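Local coordinates for DNA/pantothenate metabolism flavoprotein (Streptomyces sparsogenes DSM 40356, PDB 7CFU) that binds flavin mononucleotide and, as an FMN-dependent cysteine decarboxylase, probably carries out the oxidative decarboxylation of a cysteine residue during natural-product biosynthesis, at residues 134-139 and 188-193; 24-29 and 42-47; 109-114 and 123-128. All coordinates share one frame; numbering follows the deposited sequence.

Contact 1 of 3, residues 134-139 and 188-193; sequences PTVIAP and QSAIST
V136 meets A190 and I191 as apolar side chains, with one of its methyls also resting against the helix backbone, so the two branches of the valine divide the work. CG1 lies 3.9 Å from CB of A190, methyl against methyl, and has a looser second neighbour in CG1 of I191 at 4.3 Å. The other branch, CG2, is 3.7 Å from the carbonyl O of A190. With CG1 of V136 anti to the backbone N (chi1 175°), that branch is directed at A190 CB and I191, and CG2, beside the N, at the carbonyl of A190. A190 points its short CB toward the strand, consistent with the close approach of 6.6 Å between the CA atoms of V136 and I191. The interface is small, 116 Å² with both sides summed, yet all three residues are buried.

The polar bonds here belong to the helix itself. S192 OG turns back to O of Q188 at 2.8 Å, and T193 OG1 does the same with O of S189, each hydroxyl tilted about 30° from the carbonyl plane. Both carbonyls also accept the regular helical N-H, giving two donors per oxygen.

Strand 135-139 lies in the parallel sheet between 101-107 and 164-165, and helix 187-199 covers it at V136. A190 also touches V166 and R164, whereas I191 reaches V103 and L44, the latter on neighbouring helix 37-48.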
loop_
_atom_site.group_PDB
_atom_site.type_symbol
_atom_site.label_atom_id
_atom_site.label_comp_id
_atom_site.label_asym_id
_atom_site.label_seq_id
_atom_site.Cartn_x
_atom_site.Cartn_y
_atom_site.Cartn_z
ATOM N N PRO A 134 -29.162 -30.898 -12.879
ATOM C CA PRO A 134 -28.200 -31.785 -13.553
ATOM C C PRO A 134 -26.820 -31.143 -13.595
ATOM O O PRO A 134 -26.667 -29.978 -13.974
ATOM C CB PRO A 134 -28.786 -31.943 -14.962
ATOM C CG PRO A 134 -30.253 -31.696 -14.797
ATOM C CD PRO A 134 -30.378 -30.678 -13.688
ATOM N N THR A 135 -25.804 -31.923 -13.226
ATOM C CA THR A 135 -24.446 -31.418 -13.078
ATOM C C THR A 135 -23.464 -32.299 -13.835
ATOM O O THR A 135 -23.455 -33.523 -13.660
ATOM C CB THR A 135 -24.054 -31.343 -11.595
ATOM O OG1 THR A 135 -24.998 -30.518 -10.898
ATOM C CG2 THR A 135 -22.654 -30.748 -11.432
ATOM N N VAL A 136 -22.621 -31.668 -14.645
ATOM C CA VAL A 136 -21.568 -32.336 -15.398
ATOM C C VAL A 136 -20.220 -31.822 -14.907
ATOM O O VAL A 136 -19.995 -30.608 -14.867
ATOM C CB VAL A 136 -21.723 -32.089 -16.909
ATOM C CG1 VAL A 136 -20.553 -32.691 -17.673
ATOM C CG2 VAL A 136 -23.076 -32.627 -17.410
ATOM N N ILE A 137 -19.321 -32.746 -14.565
ATOM C CA ILE A 137 -17.972 -32.435 -14.097
ATOM C C ILE A 137 -16.985 -33.033 -15.089
ATOM O O ILE A 137 -16.999 -34.249 -15.333
ATOM C CB ILE A 137 -17.726 -32.978 -12.675
ATOM C CG1 ILE A 137 -18.750 -32.402 -11.699
ATOM C CG2 ILE A 137 -16.302 -32.738 -12.211
ATOM C CD1 ILE A 137 -18.714 -33.059 -10.338
ATOM N N ALA A 138 -16.116 -32.188 -15.645
ATOM C CA ALA A 138 -15.143 -32.592 -16.660
ATOM C C ALA A 138 -13.740 -32.335 -16.125
ATOM O O ALA A 138 -13.129 -31.294 -16.422
ATOM C CB ALA A 138 -15.374 -31.857 -17.979
ATOM N N PRO A 139 -13.193 -33.267 -15.349
ATOM C CA PRO A 139 -11.863 -33.063 -14.763
ATOM C C PRO A 139 -10.756 -33.188 -15.798
ATOM O O PRO A 139 -10.883 -33.908 -16.790
ATOM C CB PRO A 139 -11.759 -34.180 -13.718
ATOM C CG PRO A 139 -12.686 -35.245 -14.215
ATOM C CD PRO A 139 -13.827 -34.511 -14.883
ATOM N N GLN A 188 -19.225 -32.918 -24.863
ATOM C CA GLN A 188 -20.355 -32.417 -25.644
ATOM C C GLN A 188 -21.597 -33.280 -25.449
ATOM O O GLN A 188 -22.706 -32.759 -25.289
ATOM C CB GLN A 188 -19.977 -32.327 -27.120
ATOM C CG GLN A 188 -18.828 -31.372 -27.388
ATOM C CD GLN A 188 -18.719 -30.986 -28.852
ATOM O OE1 GLN A 188 -19.389 -31.562 -29.709
ATOM N NE2 GLN A 188 -17.870 -30.004 -29.145
ATOM N N SER A 189 -21.428 -34.601 -25.449
ATOM C CA SER A 189 -22.562 -35.495 -25.244
ATOM C C SER A 189 -23.148 -35.336 -23.843
ATOM O O SER A 189 -24.375 -35.295 -23.673
ATOM C CB SER A 189 -22.123 -36.939 -25.486
ATOM O OG SER A 189 -23.149 -37.856 -25.151
ATOM N N ALA A 190 -22.286 -35.243 -22.827
ATOM C CA ALA A 190 -22.768 -35.115 -21.454
ATOM C C ALA A 190 -23.497 -33.796 -21.235
ATOM O O ALA A 190 -24.542 -33.762 -20.577
ATOM C CB ALA A 190 -21.602 -35.248 -20.475
ATOM N N ILE A 191 -22.967 -32.698 -21.778
ATOM C CA ILE A 191 -23.607 -31.401 -21.576
ATOM C C ILE A 191 -24.939 -31.340 -22.313
ATOM O O ILE A 191 -25.935 -30.845 -21.769
ATOM C CB ILE A 191 -22.659 -30.261 -21.990
ATOM C CG1 ILE A 191 -21.479 -30.171 -21.017
ATOM C CG2 ILE A 191 -23.401 -28.943 -22.055
ATOM C CD1 ILE A 191 -20.482 -29.080 -21.362
ATOM N N SER A 192 -24.978 -31.823 -23.562
ATOM C CA SER A 192 -26.230 -31.858 -24.318
ATOM C C SER A 192 -27.305 -32.623 -23.554
ATOM O O SER A 192 -28.454 -32.178 -23.458
ATOM C CB SER A 192 -26.003 -32.500 -25.688
ATOM O OG SER A 192 -25.039 -31.788 -26.445
ATOM N N THR A 193 -26.939 -33.782 -23.001
ATOM C CA THR A 193 -27.869 -34.559 -22.187
ATOM C C THR A 193 -28.394 -33.737 -21.014
ATOM O O THR A 193 -29.601 -33.725 -20.733
ATOM C CB THR A 193 -27.170 -35.828 -21.690
ATOM O OG1 THR A 193 -26.726 -36.598 -22.813
ATOM C CG2 THR A 193 -28.096 -36.660 -20.824
#

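Contact 2 of 3, residues 24-29 and 42-47; sequences LLWGVC and AWLRGT. With FMN (flavin mononucleotide), chain Y.
L44 reaches from its helix to L24 and W26, two alternate residues of the strand, and the contact is wholly apolar. Its CD1 does most of the touching: it lies 3.7 Å from CD2 of L24 and 3.9 Å from CZ3 of W26, meeting the indole obliquely on its six-membered ring. The second methyl of L44, CD2, approaches only L24, at 3.8 Å from CD2 of that residue, so one methyl of L24 is met by both branches of L44. The L24 and L44 side chains cross at about a right angle. W26 carries its CG anti to the backbone N (chi1 180°), an extended setting that sends the six-membered ring, by its CZ3 and CE3 atoms, toward L44. The nearest CA atoms, those of L24 and L44, are 9.7 Å from each other, and the side chains span that distance.

Among the three touching side chains, the one polar group is the indole N-H of W26. Buried, it is satisfied by a hydrogen bond from NE1 to the carbonyl O of L105, which should also restrain the ring's rotation.

At the end of the strand, CB of C29 comes within 3.6 Å of O2P of the FMN phosphate, a van der Waals contact and not a bond.

Strand 23-28, helix 37-48 and strand 52-57 form a beta-alpha-beta unit, with L44 packing the helix against its first strand. Placing the cofactor phosphate just beyond the C-terminal end of that strand is characteristic of Rossmann-like flavoproteins.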
loop_
_atom_site.group_PDB
_atom_site.type_symbol
_atom_site.label_atom_id
_atom_site.label_comp_id
_atom_site.label_asym_id
_atom_site.label_seq_id
_atom_site.Cartn_x
_atom_site.Cartn_y
_atom_site.Cartn_z
ATOM N N LEU A 24 -27.526 -21.951 -17.752
ATOM C CA LEU A 24 -26.326 -22.757 -17.566
ATOM C C LEU A 24 -25.350 -22.022 -16.653
ATOM O O LEU A 24 -24.870 -20.936 -16.996
ATOM C CB LEU A 24 -25.677 -23.071 -18.915
ATOM C CG LEU A 24 -24.312 -23.746 -18.911
ATOM C CD1 LEU A 24 -24.407 -25.103 -18.241
ATOM C CD2 LEU A 24 -23.825 -23.901 -20.334
ATOM N N LEU A 25 -25.063 -22.611 -15.493
ATOM C CA LEU A 25 -24.021 -22.125 -14.597
ATOM C C LEU A 25 -22.754 -22.938 -14.834
ATOM O O LEU A 25 -22.783 -24.172 -14.789
ATOM C CB LEU A 25 -24.460 -22.220 -13.136
ATOM C CG LEU A 25 -23.516 -21.600 -12.101
ATOM C CD1 LEU A 25 -23.305 -20.120 -12.355
ATOM C CD2 LEU A 25 -24.053 -21.834 -10.705
ATOM N N TRP A 26 -21.643 -22.245 -15.058
ATOM C CA TRP A 26 -20.410 -22.846 -15.561
ATOM C C TRP A 26 -19.248 -22.503 -14.630
ATOM O O TRP A 26 -18.809 -21.350 -14.582
ATOM C CB TRP A 26 -20.156 -22.353 -16.982
ATOM C CG TRP A 26 -18.939 -22.855 -17.660
ATOM C CD1 TRP A 26 -18.029 -23.753 -17.184
ATOM C CD2 TRP A 26 -18.477 -22.460 -18.956
ATOM N NE1 TRP A 26 -17.022 -23.937 -18.107
ATOM C CE2 TRP A 26 -17.280 -23.162 -19.206
ATOM C CE3 TRP A 26 -18.966 -21.590 -19.933
ATOM C CZ2 TRP A 26 -16.568 -23.020 -20.389
ATOM C CZ3 TRP A 26 -18.256 -21.450 -21.106
ATOM C CH2 TRP A 26 -17.071 -22.161 -21.326
ATOM N N GLY A 27 -18.738 -23.498 -13.906
ATOM C CA GLY A 27 -17.586 -23.295 -13.028
ATOM C C GLY A 27 -16.266 -23.623 -13.712
ATOM O O GLY A 27 -16.147 -24.631 -14.405
ATOM N N VAL A 28 -15.253 -22.788 -13.457
ATOM C CA VAL A 28 -13.944 -22.915 -14.099
ATOM C C VAL A 28 -12.882 -23.035 -13.012
ATOM O O VAL A 28 -12.761 -22.156 -12.151
ATOM C CB VAL A 28 -13.623 -21.727 -15.027
ATOM C CG1 VAL A 28 -12.261 -21.922 -15.673
ATOM C CG2 VAL A 28 -14.685 -21.553 -16.104
ATOM N N CYS A 29 -12.107 -24.115 -13.057
ATOM C CA CYS A 29 -11.039 -24.331 -12.089
ATOM C C CYS A 29 -9.683 -24.063 -12.738
ATOM O O CYS A 29 -9.562 -23.932 -13.957
ATOM C CB CYS A 29 -11.102 -25.755 -11.532
ATOM S SG CYS A 29 -12.684 -26.182 -10.781
ATOM N N ALA A 42 -18.145 -20.641 -27.472
ATOM C CA ALA A 42 -18.649 -20.514 -28.838
ATOM C C ALA A 42 -19.488 -21.725 -29.235
ATOM O O ALA A 42 -20.516 -21.579 -29.906
ATOM C CB ALA A 42 -17.487 -20.329 -29.813
ATOM N N TRP A 43 -19.058 -22.929 -28.843
ATOM C CA TRP A 43 -19.850 -24.126 -29.118
ATOM C C TRP A 43 -21.198 -24.071 -28.413
ATOM O O TRP A 43 -22.227 -24.435 -28.993
ATOM C CB TRP A 43 -19.091 -25.382 -28.695
ATOM C CG TRP A 43 -19.928 -26.629 -28.759
ATOM C CD1 TRP A 43 -20.286 -27.315 -29.883
ATOM C CD2 TRP A 43 -20.524 -27.328 -27.657
ATOM N NE1 TRP A 43 -21.057 -28.403 -29.550
ATOM C CE2 TRP A 43 -21.222 -28.431 -28.191
ATOM C CE3 TRP A 43 -20.532 -27.133 -26.274
ATOM C CZ2 TRP A 43 -21.918 -29.336 -27.388
ATOM C CZ3 TRP A 43 -21.226 -28.034 -25.478
ATOM C CH2 TRP A 43 -21.911 -29.120 -26.039
ATOM N N LEU A 44 -21.208 -23.626 -27.154
ATOM C CA LEU A 44 -22.451 -23.550 -26.400
ATOM C C LEU A 44 -23.415 -22.550 -27.027
ATOM O O LEU A 44 -24.626 -22.792 -27.081
ATOM C CB LEU A 44 -22.157 -23.179 -24.946
ATOM C CG LEU A 44 -21.601 -24.289 -24.051
ATOM C CD1 LEU A 44 -20.996 -23.712 -22.771
ATOM C CD2 LEU A 44 -22.689 -25.288 -23.726
ATOM N N ARG A 45 -22.901 -21.417 -27.498
ATOM C CA ARG A 45 -23.779 -20.388 -28.045
ATOM C C ARG A 45 -24.110 -20.637 -29.514
ATOM O O ARG A 45 -25.283 -20.611 -29.903
ATOM C CB ARG A 45 -23.141 -19.015 -27.864
ATOM C CG ARG A 45 -23.092 -18.587 -26.426
ATOM C CD ARG A 45 -22.610 -17.166 -26.280
ATOM N NE ARG A 45 -22.752 -16.740 -24.896
ATOM C CZ ARG A 45 -23.878 -16.242 -24.400
ATOM N NH1 ARG A 45 -24.944 -16.109 -25.183
ATOM N NH2 ARG A 45 -23.946 -15.883 -23.124
ATOM N N GLY A 46 -23.088 -20.891 -30.340
ATOM C CA GLY A 46 -23.280 -20.954 -31.780
ATOM C C GLY A 46 -23.778 -22.281 -32.310
ATOM O O GLY A 46 -24.301 -22.326 -33.427
ATOM N N THR A 47 -23.631 -23.359 -31.542
ATOM C CA THR A 47 -24.051 -24.690 -31.963
ATOM C C THR A 47 -25.196 -25.239 -31.124
ATOM O O THR A 47 -26.177 -25.745 -31.673
ATOM C CB THR A 47 -22.863 -25.672 -31.913
ATOM O OG1 THR A 47 -21.825 -25.243 -32.805
ATOM C CG2 THR A 47 -23.307 -27.075 -32.292
HETATM N N1 FMN Y . -4.402 -29.231 -11.452
HETATM C C2 FMN Y . -5.194 -30.212 -11.997
HETATM O O2 FMN Y . -5.767 -30.992 -11.251
HETATM N N3 FMN Y . -5.357 -30.307 -13.363
HETATM C C4 FMN Y . -4.704 -29.421 -14.195
HETATM O O4 FMN Y . -4.842 -29.515 -15.414
HETATM C C4A FMN Y . -3.890 -28.437 -13.648
HETATM N N5 FMN Y . -3.238 -27.538 -14.462
HETATM C C5A FMN Y . -2.451 -26.548 -13.910
HETATM C C6 FMN Y . -1.800 -25.655 -14.746
HETATM C C7 FMN Y . -1.005 -24.658 -14.200
HETATM C C7M FMN Y . -0.301 -23.683 -15.109
HETATM C C8 FMN Y . -0.850 -24.562 -12.822
HETATM C C8M FMN Y . 0.029 -23.475 -12.251
HETATM C C9 FMN Y . -1.500 -25.463 -11.980
HETATM C C9A FMN Y . -2.300 -26.459 -12.529
HETATM N N10 FMN Y . -2.950 -27.375 -11.716
HETATM C C10 FMN Y . -3.750 -28.344 -12.271
HETATM C "C1'" FMN Y . -2.822 -27.301 -10.230
HETATM C "C2'" FMN Y . -4.027 -26.552 -9.685
HETATM O "O2'" FMN Y . -4.104 -25.263 -10.277
HETATM C "C3'" FMN Y . -3.942 -26.503 -8.160
HETATM O "O3'" FMN Y . -4.165 -27.797 -7.640
HETATM C "C4'" FMN Y . -4.907 -25.481 -7.539
HETATM O "O4'" FMN Y . -4.741 -25.467 -6.133
HETATM C "C5'" FMN Y . -6.352 -25.811 -7.872
HETATM O "O5'" FMN Y . -7.176 -24.731 -7.477
HETATM P P FMN Y . -8.759 -24.767 -7.735
HETATM O O1P FMN Y . -9.452 -24.054 -6.598
HETATM O O2P FMN Y . -9.003 -24.157 -9.073
HETATM O O3P FMN Y . -9.294 -26.186 -7.759
#

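Contact 3 of 3, residues 109-114 and 123-128; sequences ANFLAK and VLTATV. With FMN (flavin mononucleotide), chain Y.
Helix 109-117 begins at the flavin, and its pairing with helix 123-130 centres on the ring of F111. V128 CG2 comes to the ring's edge near its plane, 3.9 Å from CZ, while L124 CD2 approaches obliquely, 3.9 Å from CE2. CG of F111 is anti to the backbone N (chi1 175°), which carries the ring across to these two residues. An alanine in place of F111 is likely to leave the methyls of L124 and V128 without their ring partner and open a gap between the helices. T125 CG2 also approaches the ring obliquely, 4.2 Å from F111 CD2, and packs on the aliphatic part of K114, 3.8 Å from CD. The extended lysine continues past it to a salt bridge between NZ and OD1 of D121 of the same chain, while T125 OG1 bonds to OD1 of D122.

The axes of segments 109-114 and 123-128 come within 10.9 Å, with a 40° angle between their directions, a spacing wide enough for the phenyl ring. The FMN site occupies the N-terminal end of helix 109-117. There A109 N donates to the flavin O2 at 2.9 Å. N110 ND2 grips the phosphate O3P at 3.1 Å in a nearly straight bond (169°), and its OD1 accepts from A120 N of the second subunit, a pairing that should fix the amide's rotation. A126 touches another FMN, placing helix 123-130 beside a second cofactor site.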
loop_
_atom_site.group_PDB
_atom_site.type_symbol
_atom_site.label_atom_id
_atom_site.label_comp_id
_atom_site.label_asym_id
_atom_site.label_seq_id
_atom_site.Cartn_x
_atom_site.Cartn_y
_atom_site.Cartn_z
ATOM N N ALA A 109 -8.296 -31.818 -10.088
ATOM C CA ALA A 109 -8.315 -32.866 -9.075
ATOM C C ALA A 109 -8.733 -32.296 -7.725
ATOM O O ALA A 109 -9.520 -32.909 -6.998
ATOM C CB ALA A 109 -6.942 -33.539 -8.978
ATOM N N ASN A 110 -8.221 -31.109 -7.387
ATOM C CA ASN A 110 -8.614 -30.425 -6.158
ATOM C C ASN A 110 -10.130 -30.301 -6.060
ATOM O O ASN A 110 -10.725 -30.590 -5.013
ATOM C CB ASN A 110 -7.962 -29.040 -6.120
ATOM C CG ASN A 110 -8.163 -28.327 -4.800
ATOM O OD1 ASN A 110 -7.913 -28.887 -3.725
ATOM N ND2 ASN A 110 -8.632 -27.078 -4.875
ATOM N N PHE A 111 -10.772 -29.868 -7.151
ATOM C CA PHE A 111 -12.224 -29.730 -7.146
ATOM C C PHE A 111 -12.914 -31.060 -6.857
ATOM O O PHE A 111 -13.883 -31.107 -6.086
ATOM C CB PHE A 111 -12.726 -29.164 -8.479
ATOM C CG PHE A 111 -14.217 -29.119 -8.557
ATOM C CD1 PHE A 111 -14.928 -30.166 -9.132
ATOM C CD2 PHE A 111 -14.922 -28.055 -8.000
ATOM C CE1 PHE A 111 -16.310 -30.143 -9.169
ATOM C CE2 PHE A 111 -16.303 -28.031 -8.042
ATOM C CZ PHE A 111 -16.994 -29.075 -8.625
ATOM N N LEU A 112 -12.455 -32.143 -7.493
ATOM C CA LEU A 112 -13.054 -33.455 -7.248
ATOM C C LEU A 112 -13.031 -33.796 -5.771
ATOM O O LEU A 112 -14.032 -34.266 -5.213
ATOM C CB LEU A 112 -12.312 -34.539 -8.025
ATOM C CG LEU A 112 -12.289 -34.462 -9.544
ATOM C CD1 LEU A 112 -11.472 -35.619 -10.100
ATOM C CD2 LEU A 112 -13.707 -34.474 -10.086
ATOM N N ALA A 113 -11.902 -33.539 -5.114
ATOM C CA ALA A 113 -11.793 -33.827 -3.690
ATOM C C ALA A 113 -12.782 -32.992 -2.884
ATOM O O ALA A 113 -13.490 -33.511 -2.014
ATOM C CB ALA A 113 -10.363 -33.574 -3.228
ATOM N N LYS A 114 -12.864 -31.692 -3.173
ATOM C CA LYS A 114 -13.760 -30.843 -2.395
ATOM C C LYS A 114 -15.220 -31.219 -2.632
ATOM O O LYS A 114 -16.002 -31.340 -1.676
ATOM C CB LYS A 114 -13.510 -29.377 -2.744
ATOM C CG LYS A 114 -12.171 -28.828 -2.254
ATOM C CD LYS A 114 -11.996 -27.355 -2.663
ATOM C CE LYS A 114 -10.711 -26.760 -2.077
ATOM N NZ LYS A 114 -10.519 -25.348 -2.500
ATOM N N VAL A 123 -16.512 -19.737 -3.371
ATOM C CA VAL A 123 -17.843 -19.568 -3.954
ATOM C C VAL A 123 -18.230 -20.793 -4.777
ATOM O O VAL A 123 -19.356 -21.300 -4.660
ATOM C CB VAL A 123 -17.928 -18.274 -4.786
ATOM C CG1 VAL A 123 -19.243 -18.234 -5.545
ATOM C CG2 VAL A 123 -17.832 -17.057 -3.879
ATOM N N LEU A 124 -17.305 -21.308 -5.593
ATOM C CA LEU A 124 -17.646 -22.417 -6.484
ATOM C C LEU A 124 -18.116 -23.634 -5.701
ATOM O O LEU A 124 -19.201 -24.165 -5.958
ATOM C CB LEU A 124 -16.456 -22.797 -7.357
ATOM C CG LEU A 124 -16.750 -23.963 -8.320
ATOM C CD1 LEU A 124 -17.909 -23.607 -9.256
ATOM C CD2 LEU A 124 -15.521 -24.392 -9.107
ATOM N N THR A 125 -17.323 -24.078 -4.723
ATOM C CA THR A 125 -17.663 -25.321 -4.040
ATOM C C THR A 125 -18.859 -25.136 -3.119
ATOM O O THR A 125 -19.597 -26.093 -2.867
ATOM C CB THR A 125 -16.464 -25.858 -3.260
ATOM O OG1 THR A 125 -15.992 -24.863 -2.344
ATOM C CG2 THR A 125 -15.332 -26.252 -4.232
ATOM N N ALA A 126 -19.081 -23.910 -2.637
ATOM C CA ALA A 126 -20.301 -23.614 -1.897
ATOM C C ALA A 126 -21.512 -23.649 -2.814
ATOM O O ALA A 126 -22.590 -24.104 -2.417
ATOM C CB ALA A 126 -20.197 -22.242 -1.220
ATOM N N THR A 127 -21.350 -23.167 -4.044
ATOM C CA THR A 127 -22.445 -23.198 -5.003
ATOM C C THR A 127 -22.848 -24.628 -5.347
ATOM O O THR A 127 -24.035 -24.899 -5.568
ATOM C CB THR A 127 -22.049 -22.409 -6.248
ATOM O OG1 THR A 127 -21.750 -21.058 -5.862
ATOM C CG2 THR A 127 -23.177 -22.398 -7.268
ATOM N N VAL A 128 -21.879 -25.552 -5.385
ATOM C CA VAL A 128 -22.190 -26.965 -5.609
ATOM C C VAL A 128 -23.191 -27.458 -4.570
ATOM O O VAL A 128 -24.197 -28.100 -4.903
ATOM C CB VAL A 128 -20.899 -27.807 -5.579
ATOM C CG1 VAL A 128 -21.225 -29.307 -5.549
ATOM C CG2 VAL A 128 -19.989 -27.469 -6.753
HETATM N N1 FMN Y . -4.402 -29.231 -11.452
HETATM C C2 FMN Y . -5.194 -30.212 -11.997
HETATM O O2 FMN Y . -5.767 -30.992 -11.251
HETATM N N3 FMN Y . -5.357 -30.307 -13.363
HETATM C C4 FMN Y . -4.704 -29.421 -14.195
HETATM O O4 FMN Y . -4.842 -29.515 -15.414
HETATM C C4A FMN Y . -3.890 -28.437 -13.648
HETATM N N5 FMN Y . -3.238 -27.538 -14.462
HETATM C C5A FMN Y . -2.451 -26.548 -13.910
HETATM C C6 FMN Y . -1.800 -25.655 -14.746
HETATM C C7 FMN Y . -1.005 -24.658 -14.200
HETATM C C7M FMN Y . -0.301 -23.683 -15.109
HETATM C C8 FMN Y . -0.850 -24.562 -12.822
HETATM C C8M FMN Y . 0.029 -23.475 -12.251
HETATM C C9 FMN Y . -1.500 -25.463 -11.980
HETATM C C9A FMN Y . -2.300 -26.459 -12.529
HETATM N N10 FMN Y . -2.950 -27.375 -11.716
HETATM C C10 FMN Y . -3.750 -28.344 -12.271
HETATM C "C1'" FMN Y . -2.822 -27.301 -10.230
HETATM C "C2'" FMN Y . -4.027 -26.552 -9.685
HETATM O "O2'" FMN Y . -4.104 -25.263 -10.277
HETATM C "C3'" FMN Y . -3.942 -26.503 -8.160
HETATM O "O3'" FMN Y . -4.165 -27.797 -7.640
HETATM C "C4'" FMN Y . -4.907 -25.481 -7.539
HETATM O "O4'" FMN Y . -4.741 -25.467 -6.133
HETATM C "C5'" FMN Y . -6.352 -25.811 -7.872
HETATM O "O5'" FMN Y . -7.176 -24.731 -7.477
HETATM P P FMN Y . -8.759 -24.767 -7.735
HETATM O O1P FMN Y . -9.452 -24.054 -6.598
HETATM O O2P FMN Y . -9.003 -24.157 -9.073
HETATM O O3P FMN Y . -9.294 -26.186 -7.759
#

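Overall arrangement
The order along the chain is contact 2, contact 3, contact 1, each closing before the next opens. Contacts 1 and 2 reach the same parallel sheet, with centres about 11 Å apart; their helices, 187-199 and 37-48, meet where Q188 and S192 pack on W43, and I191 on W43 and L44. Contact 3 lies about 18 Å from contact 2, across the chain's centre, yet C29 touches F111 and L124, G27 touches L124, and L25 touches T127. Contact 1, about 16 Å from contact 3, joins it where I137 meets F111 and L112, and P139 meets L112. Helices 109-117 and 123-130 therefore pack against sheet strands, and C29, A109 and N110 tie the FMN site to this core.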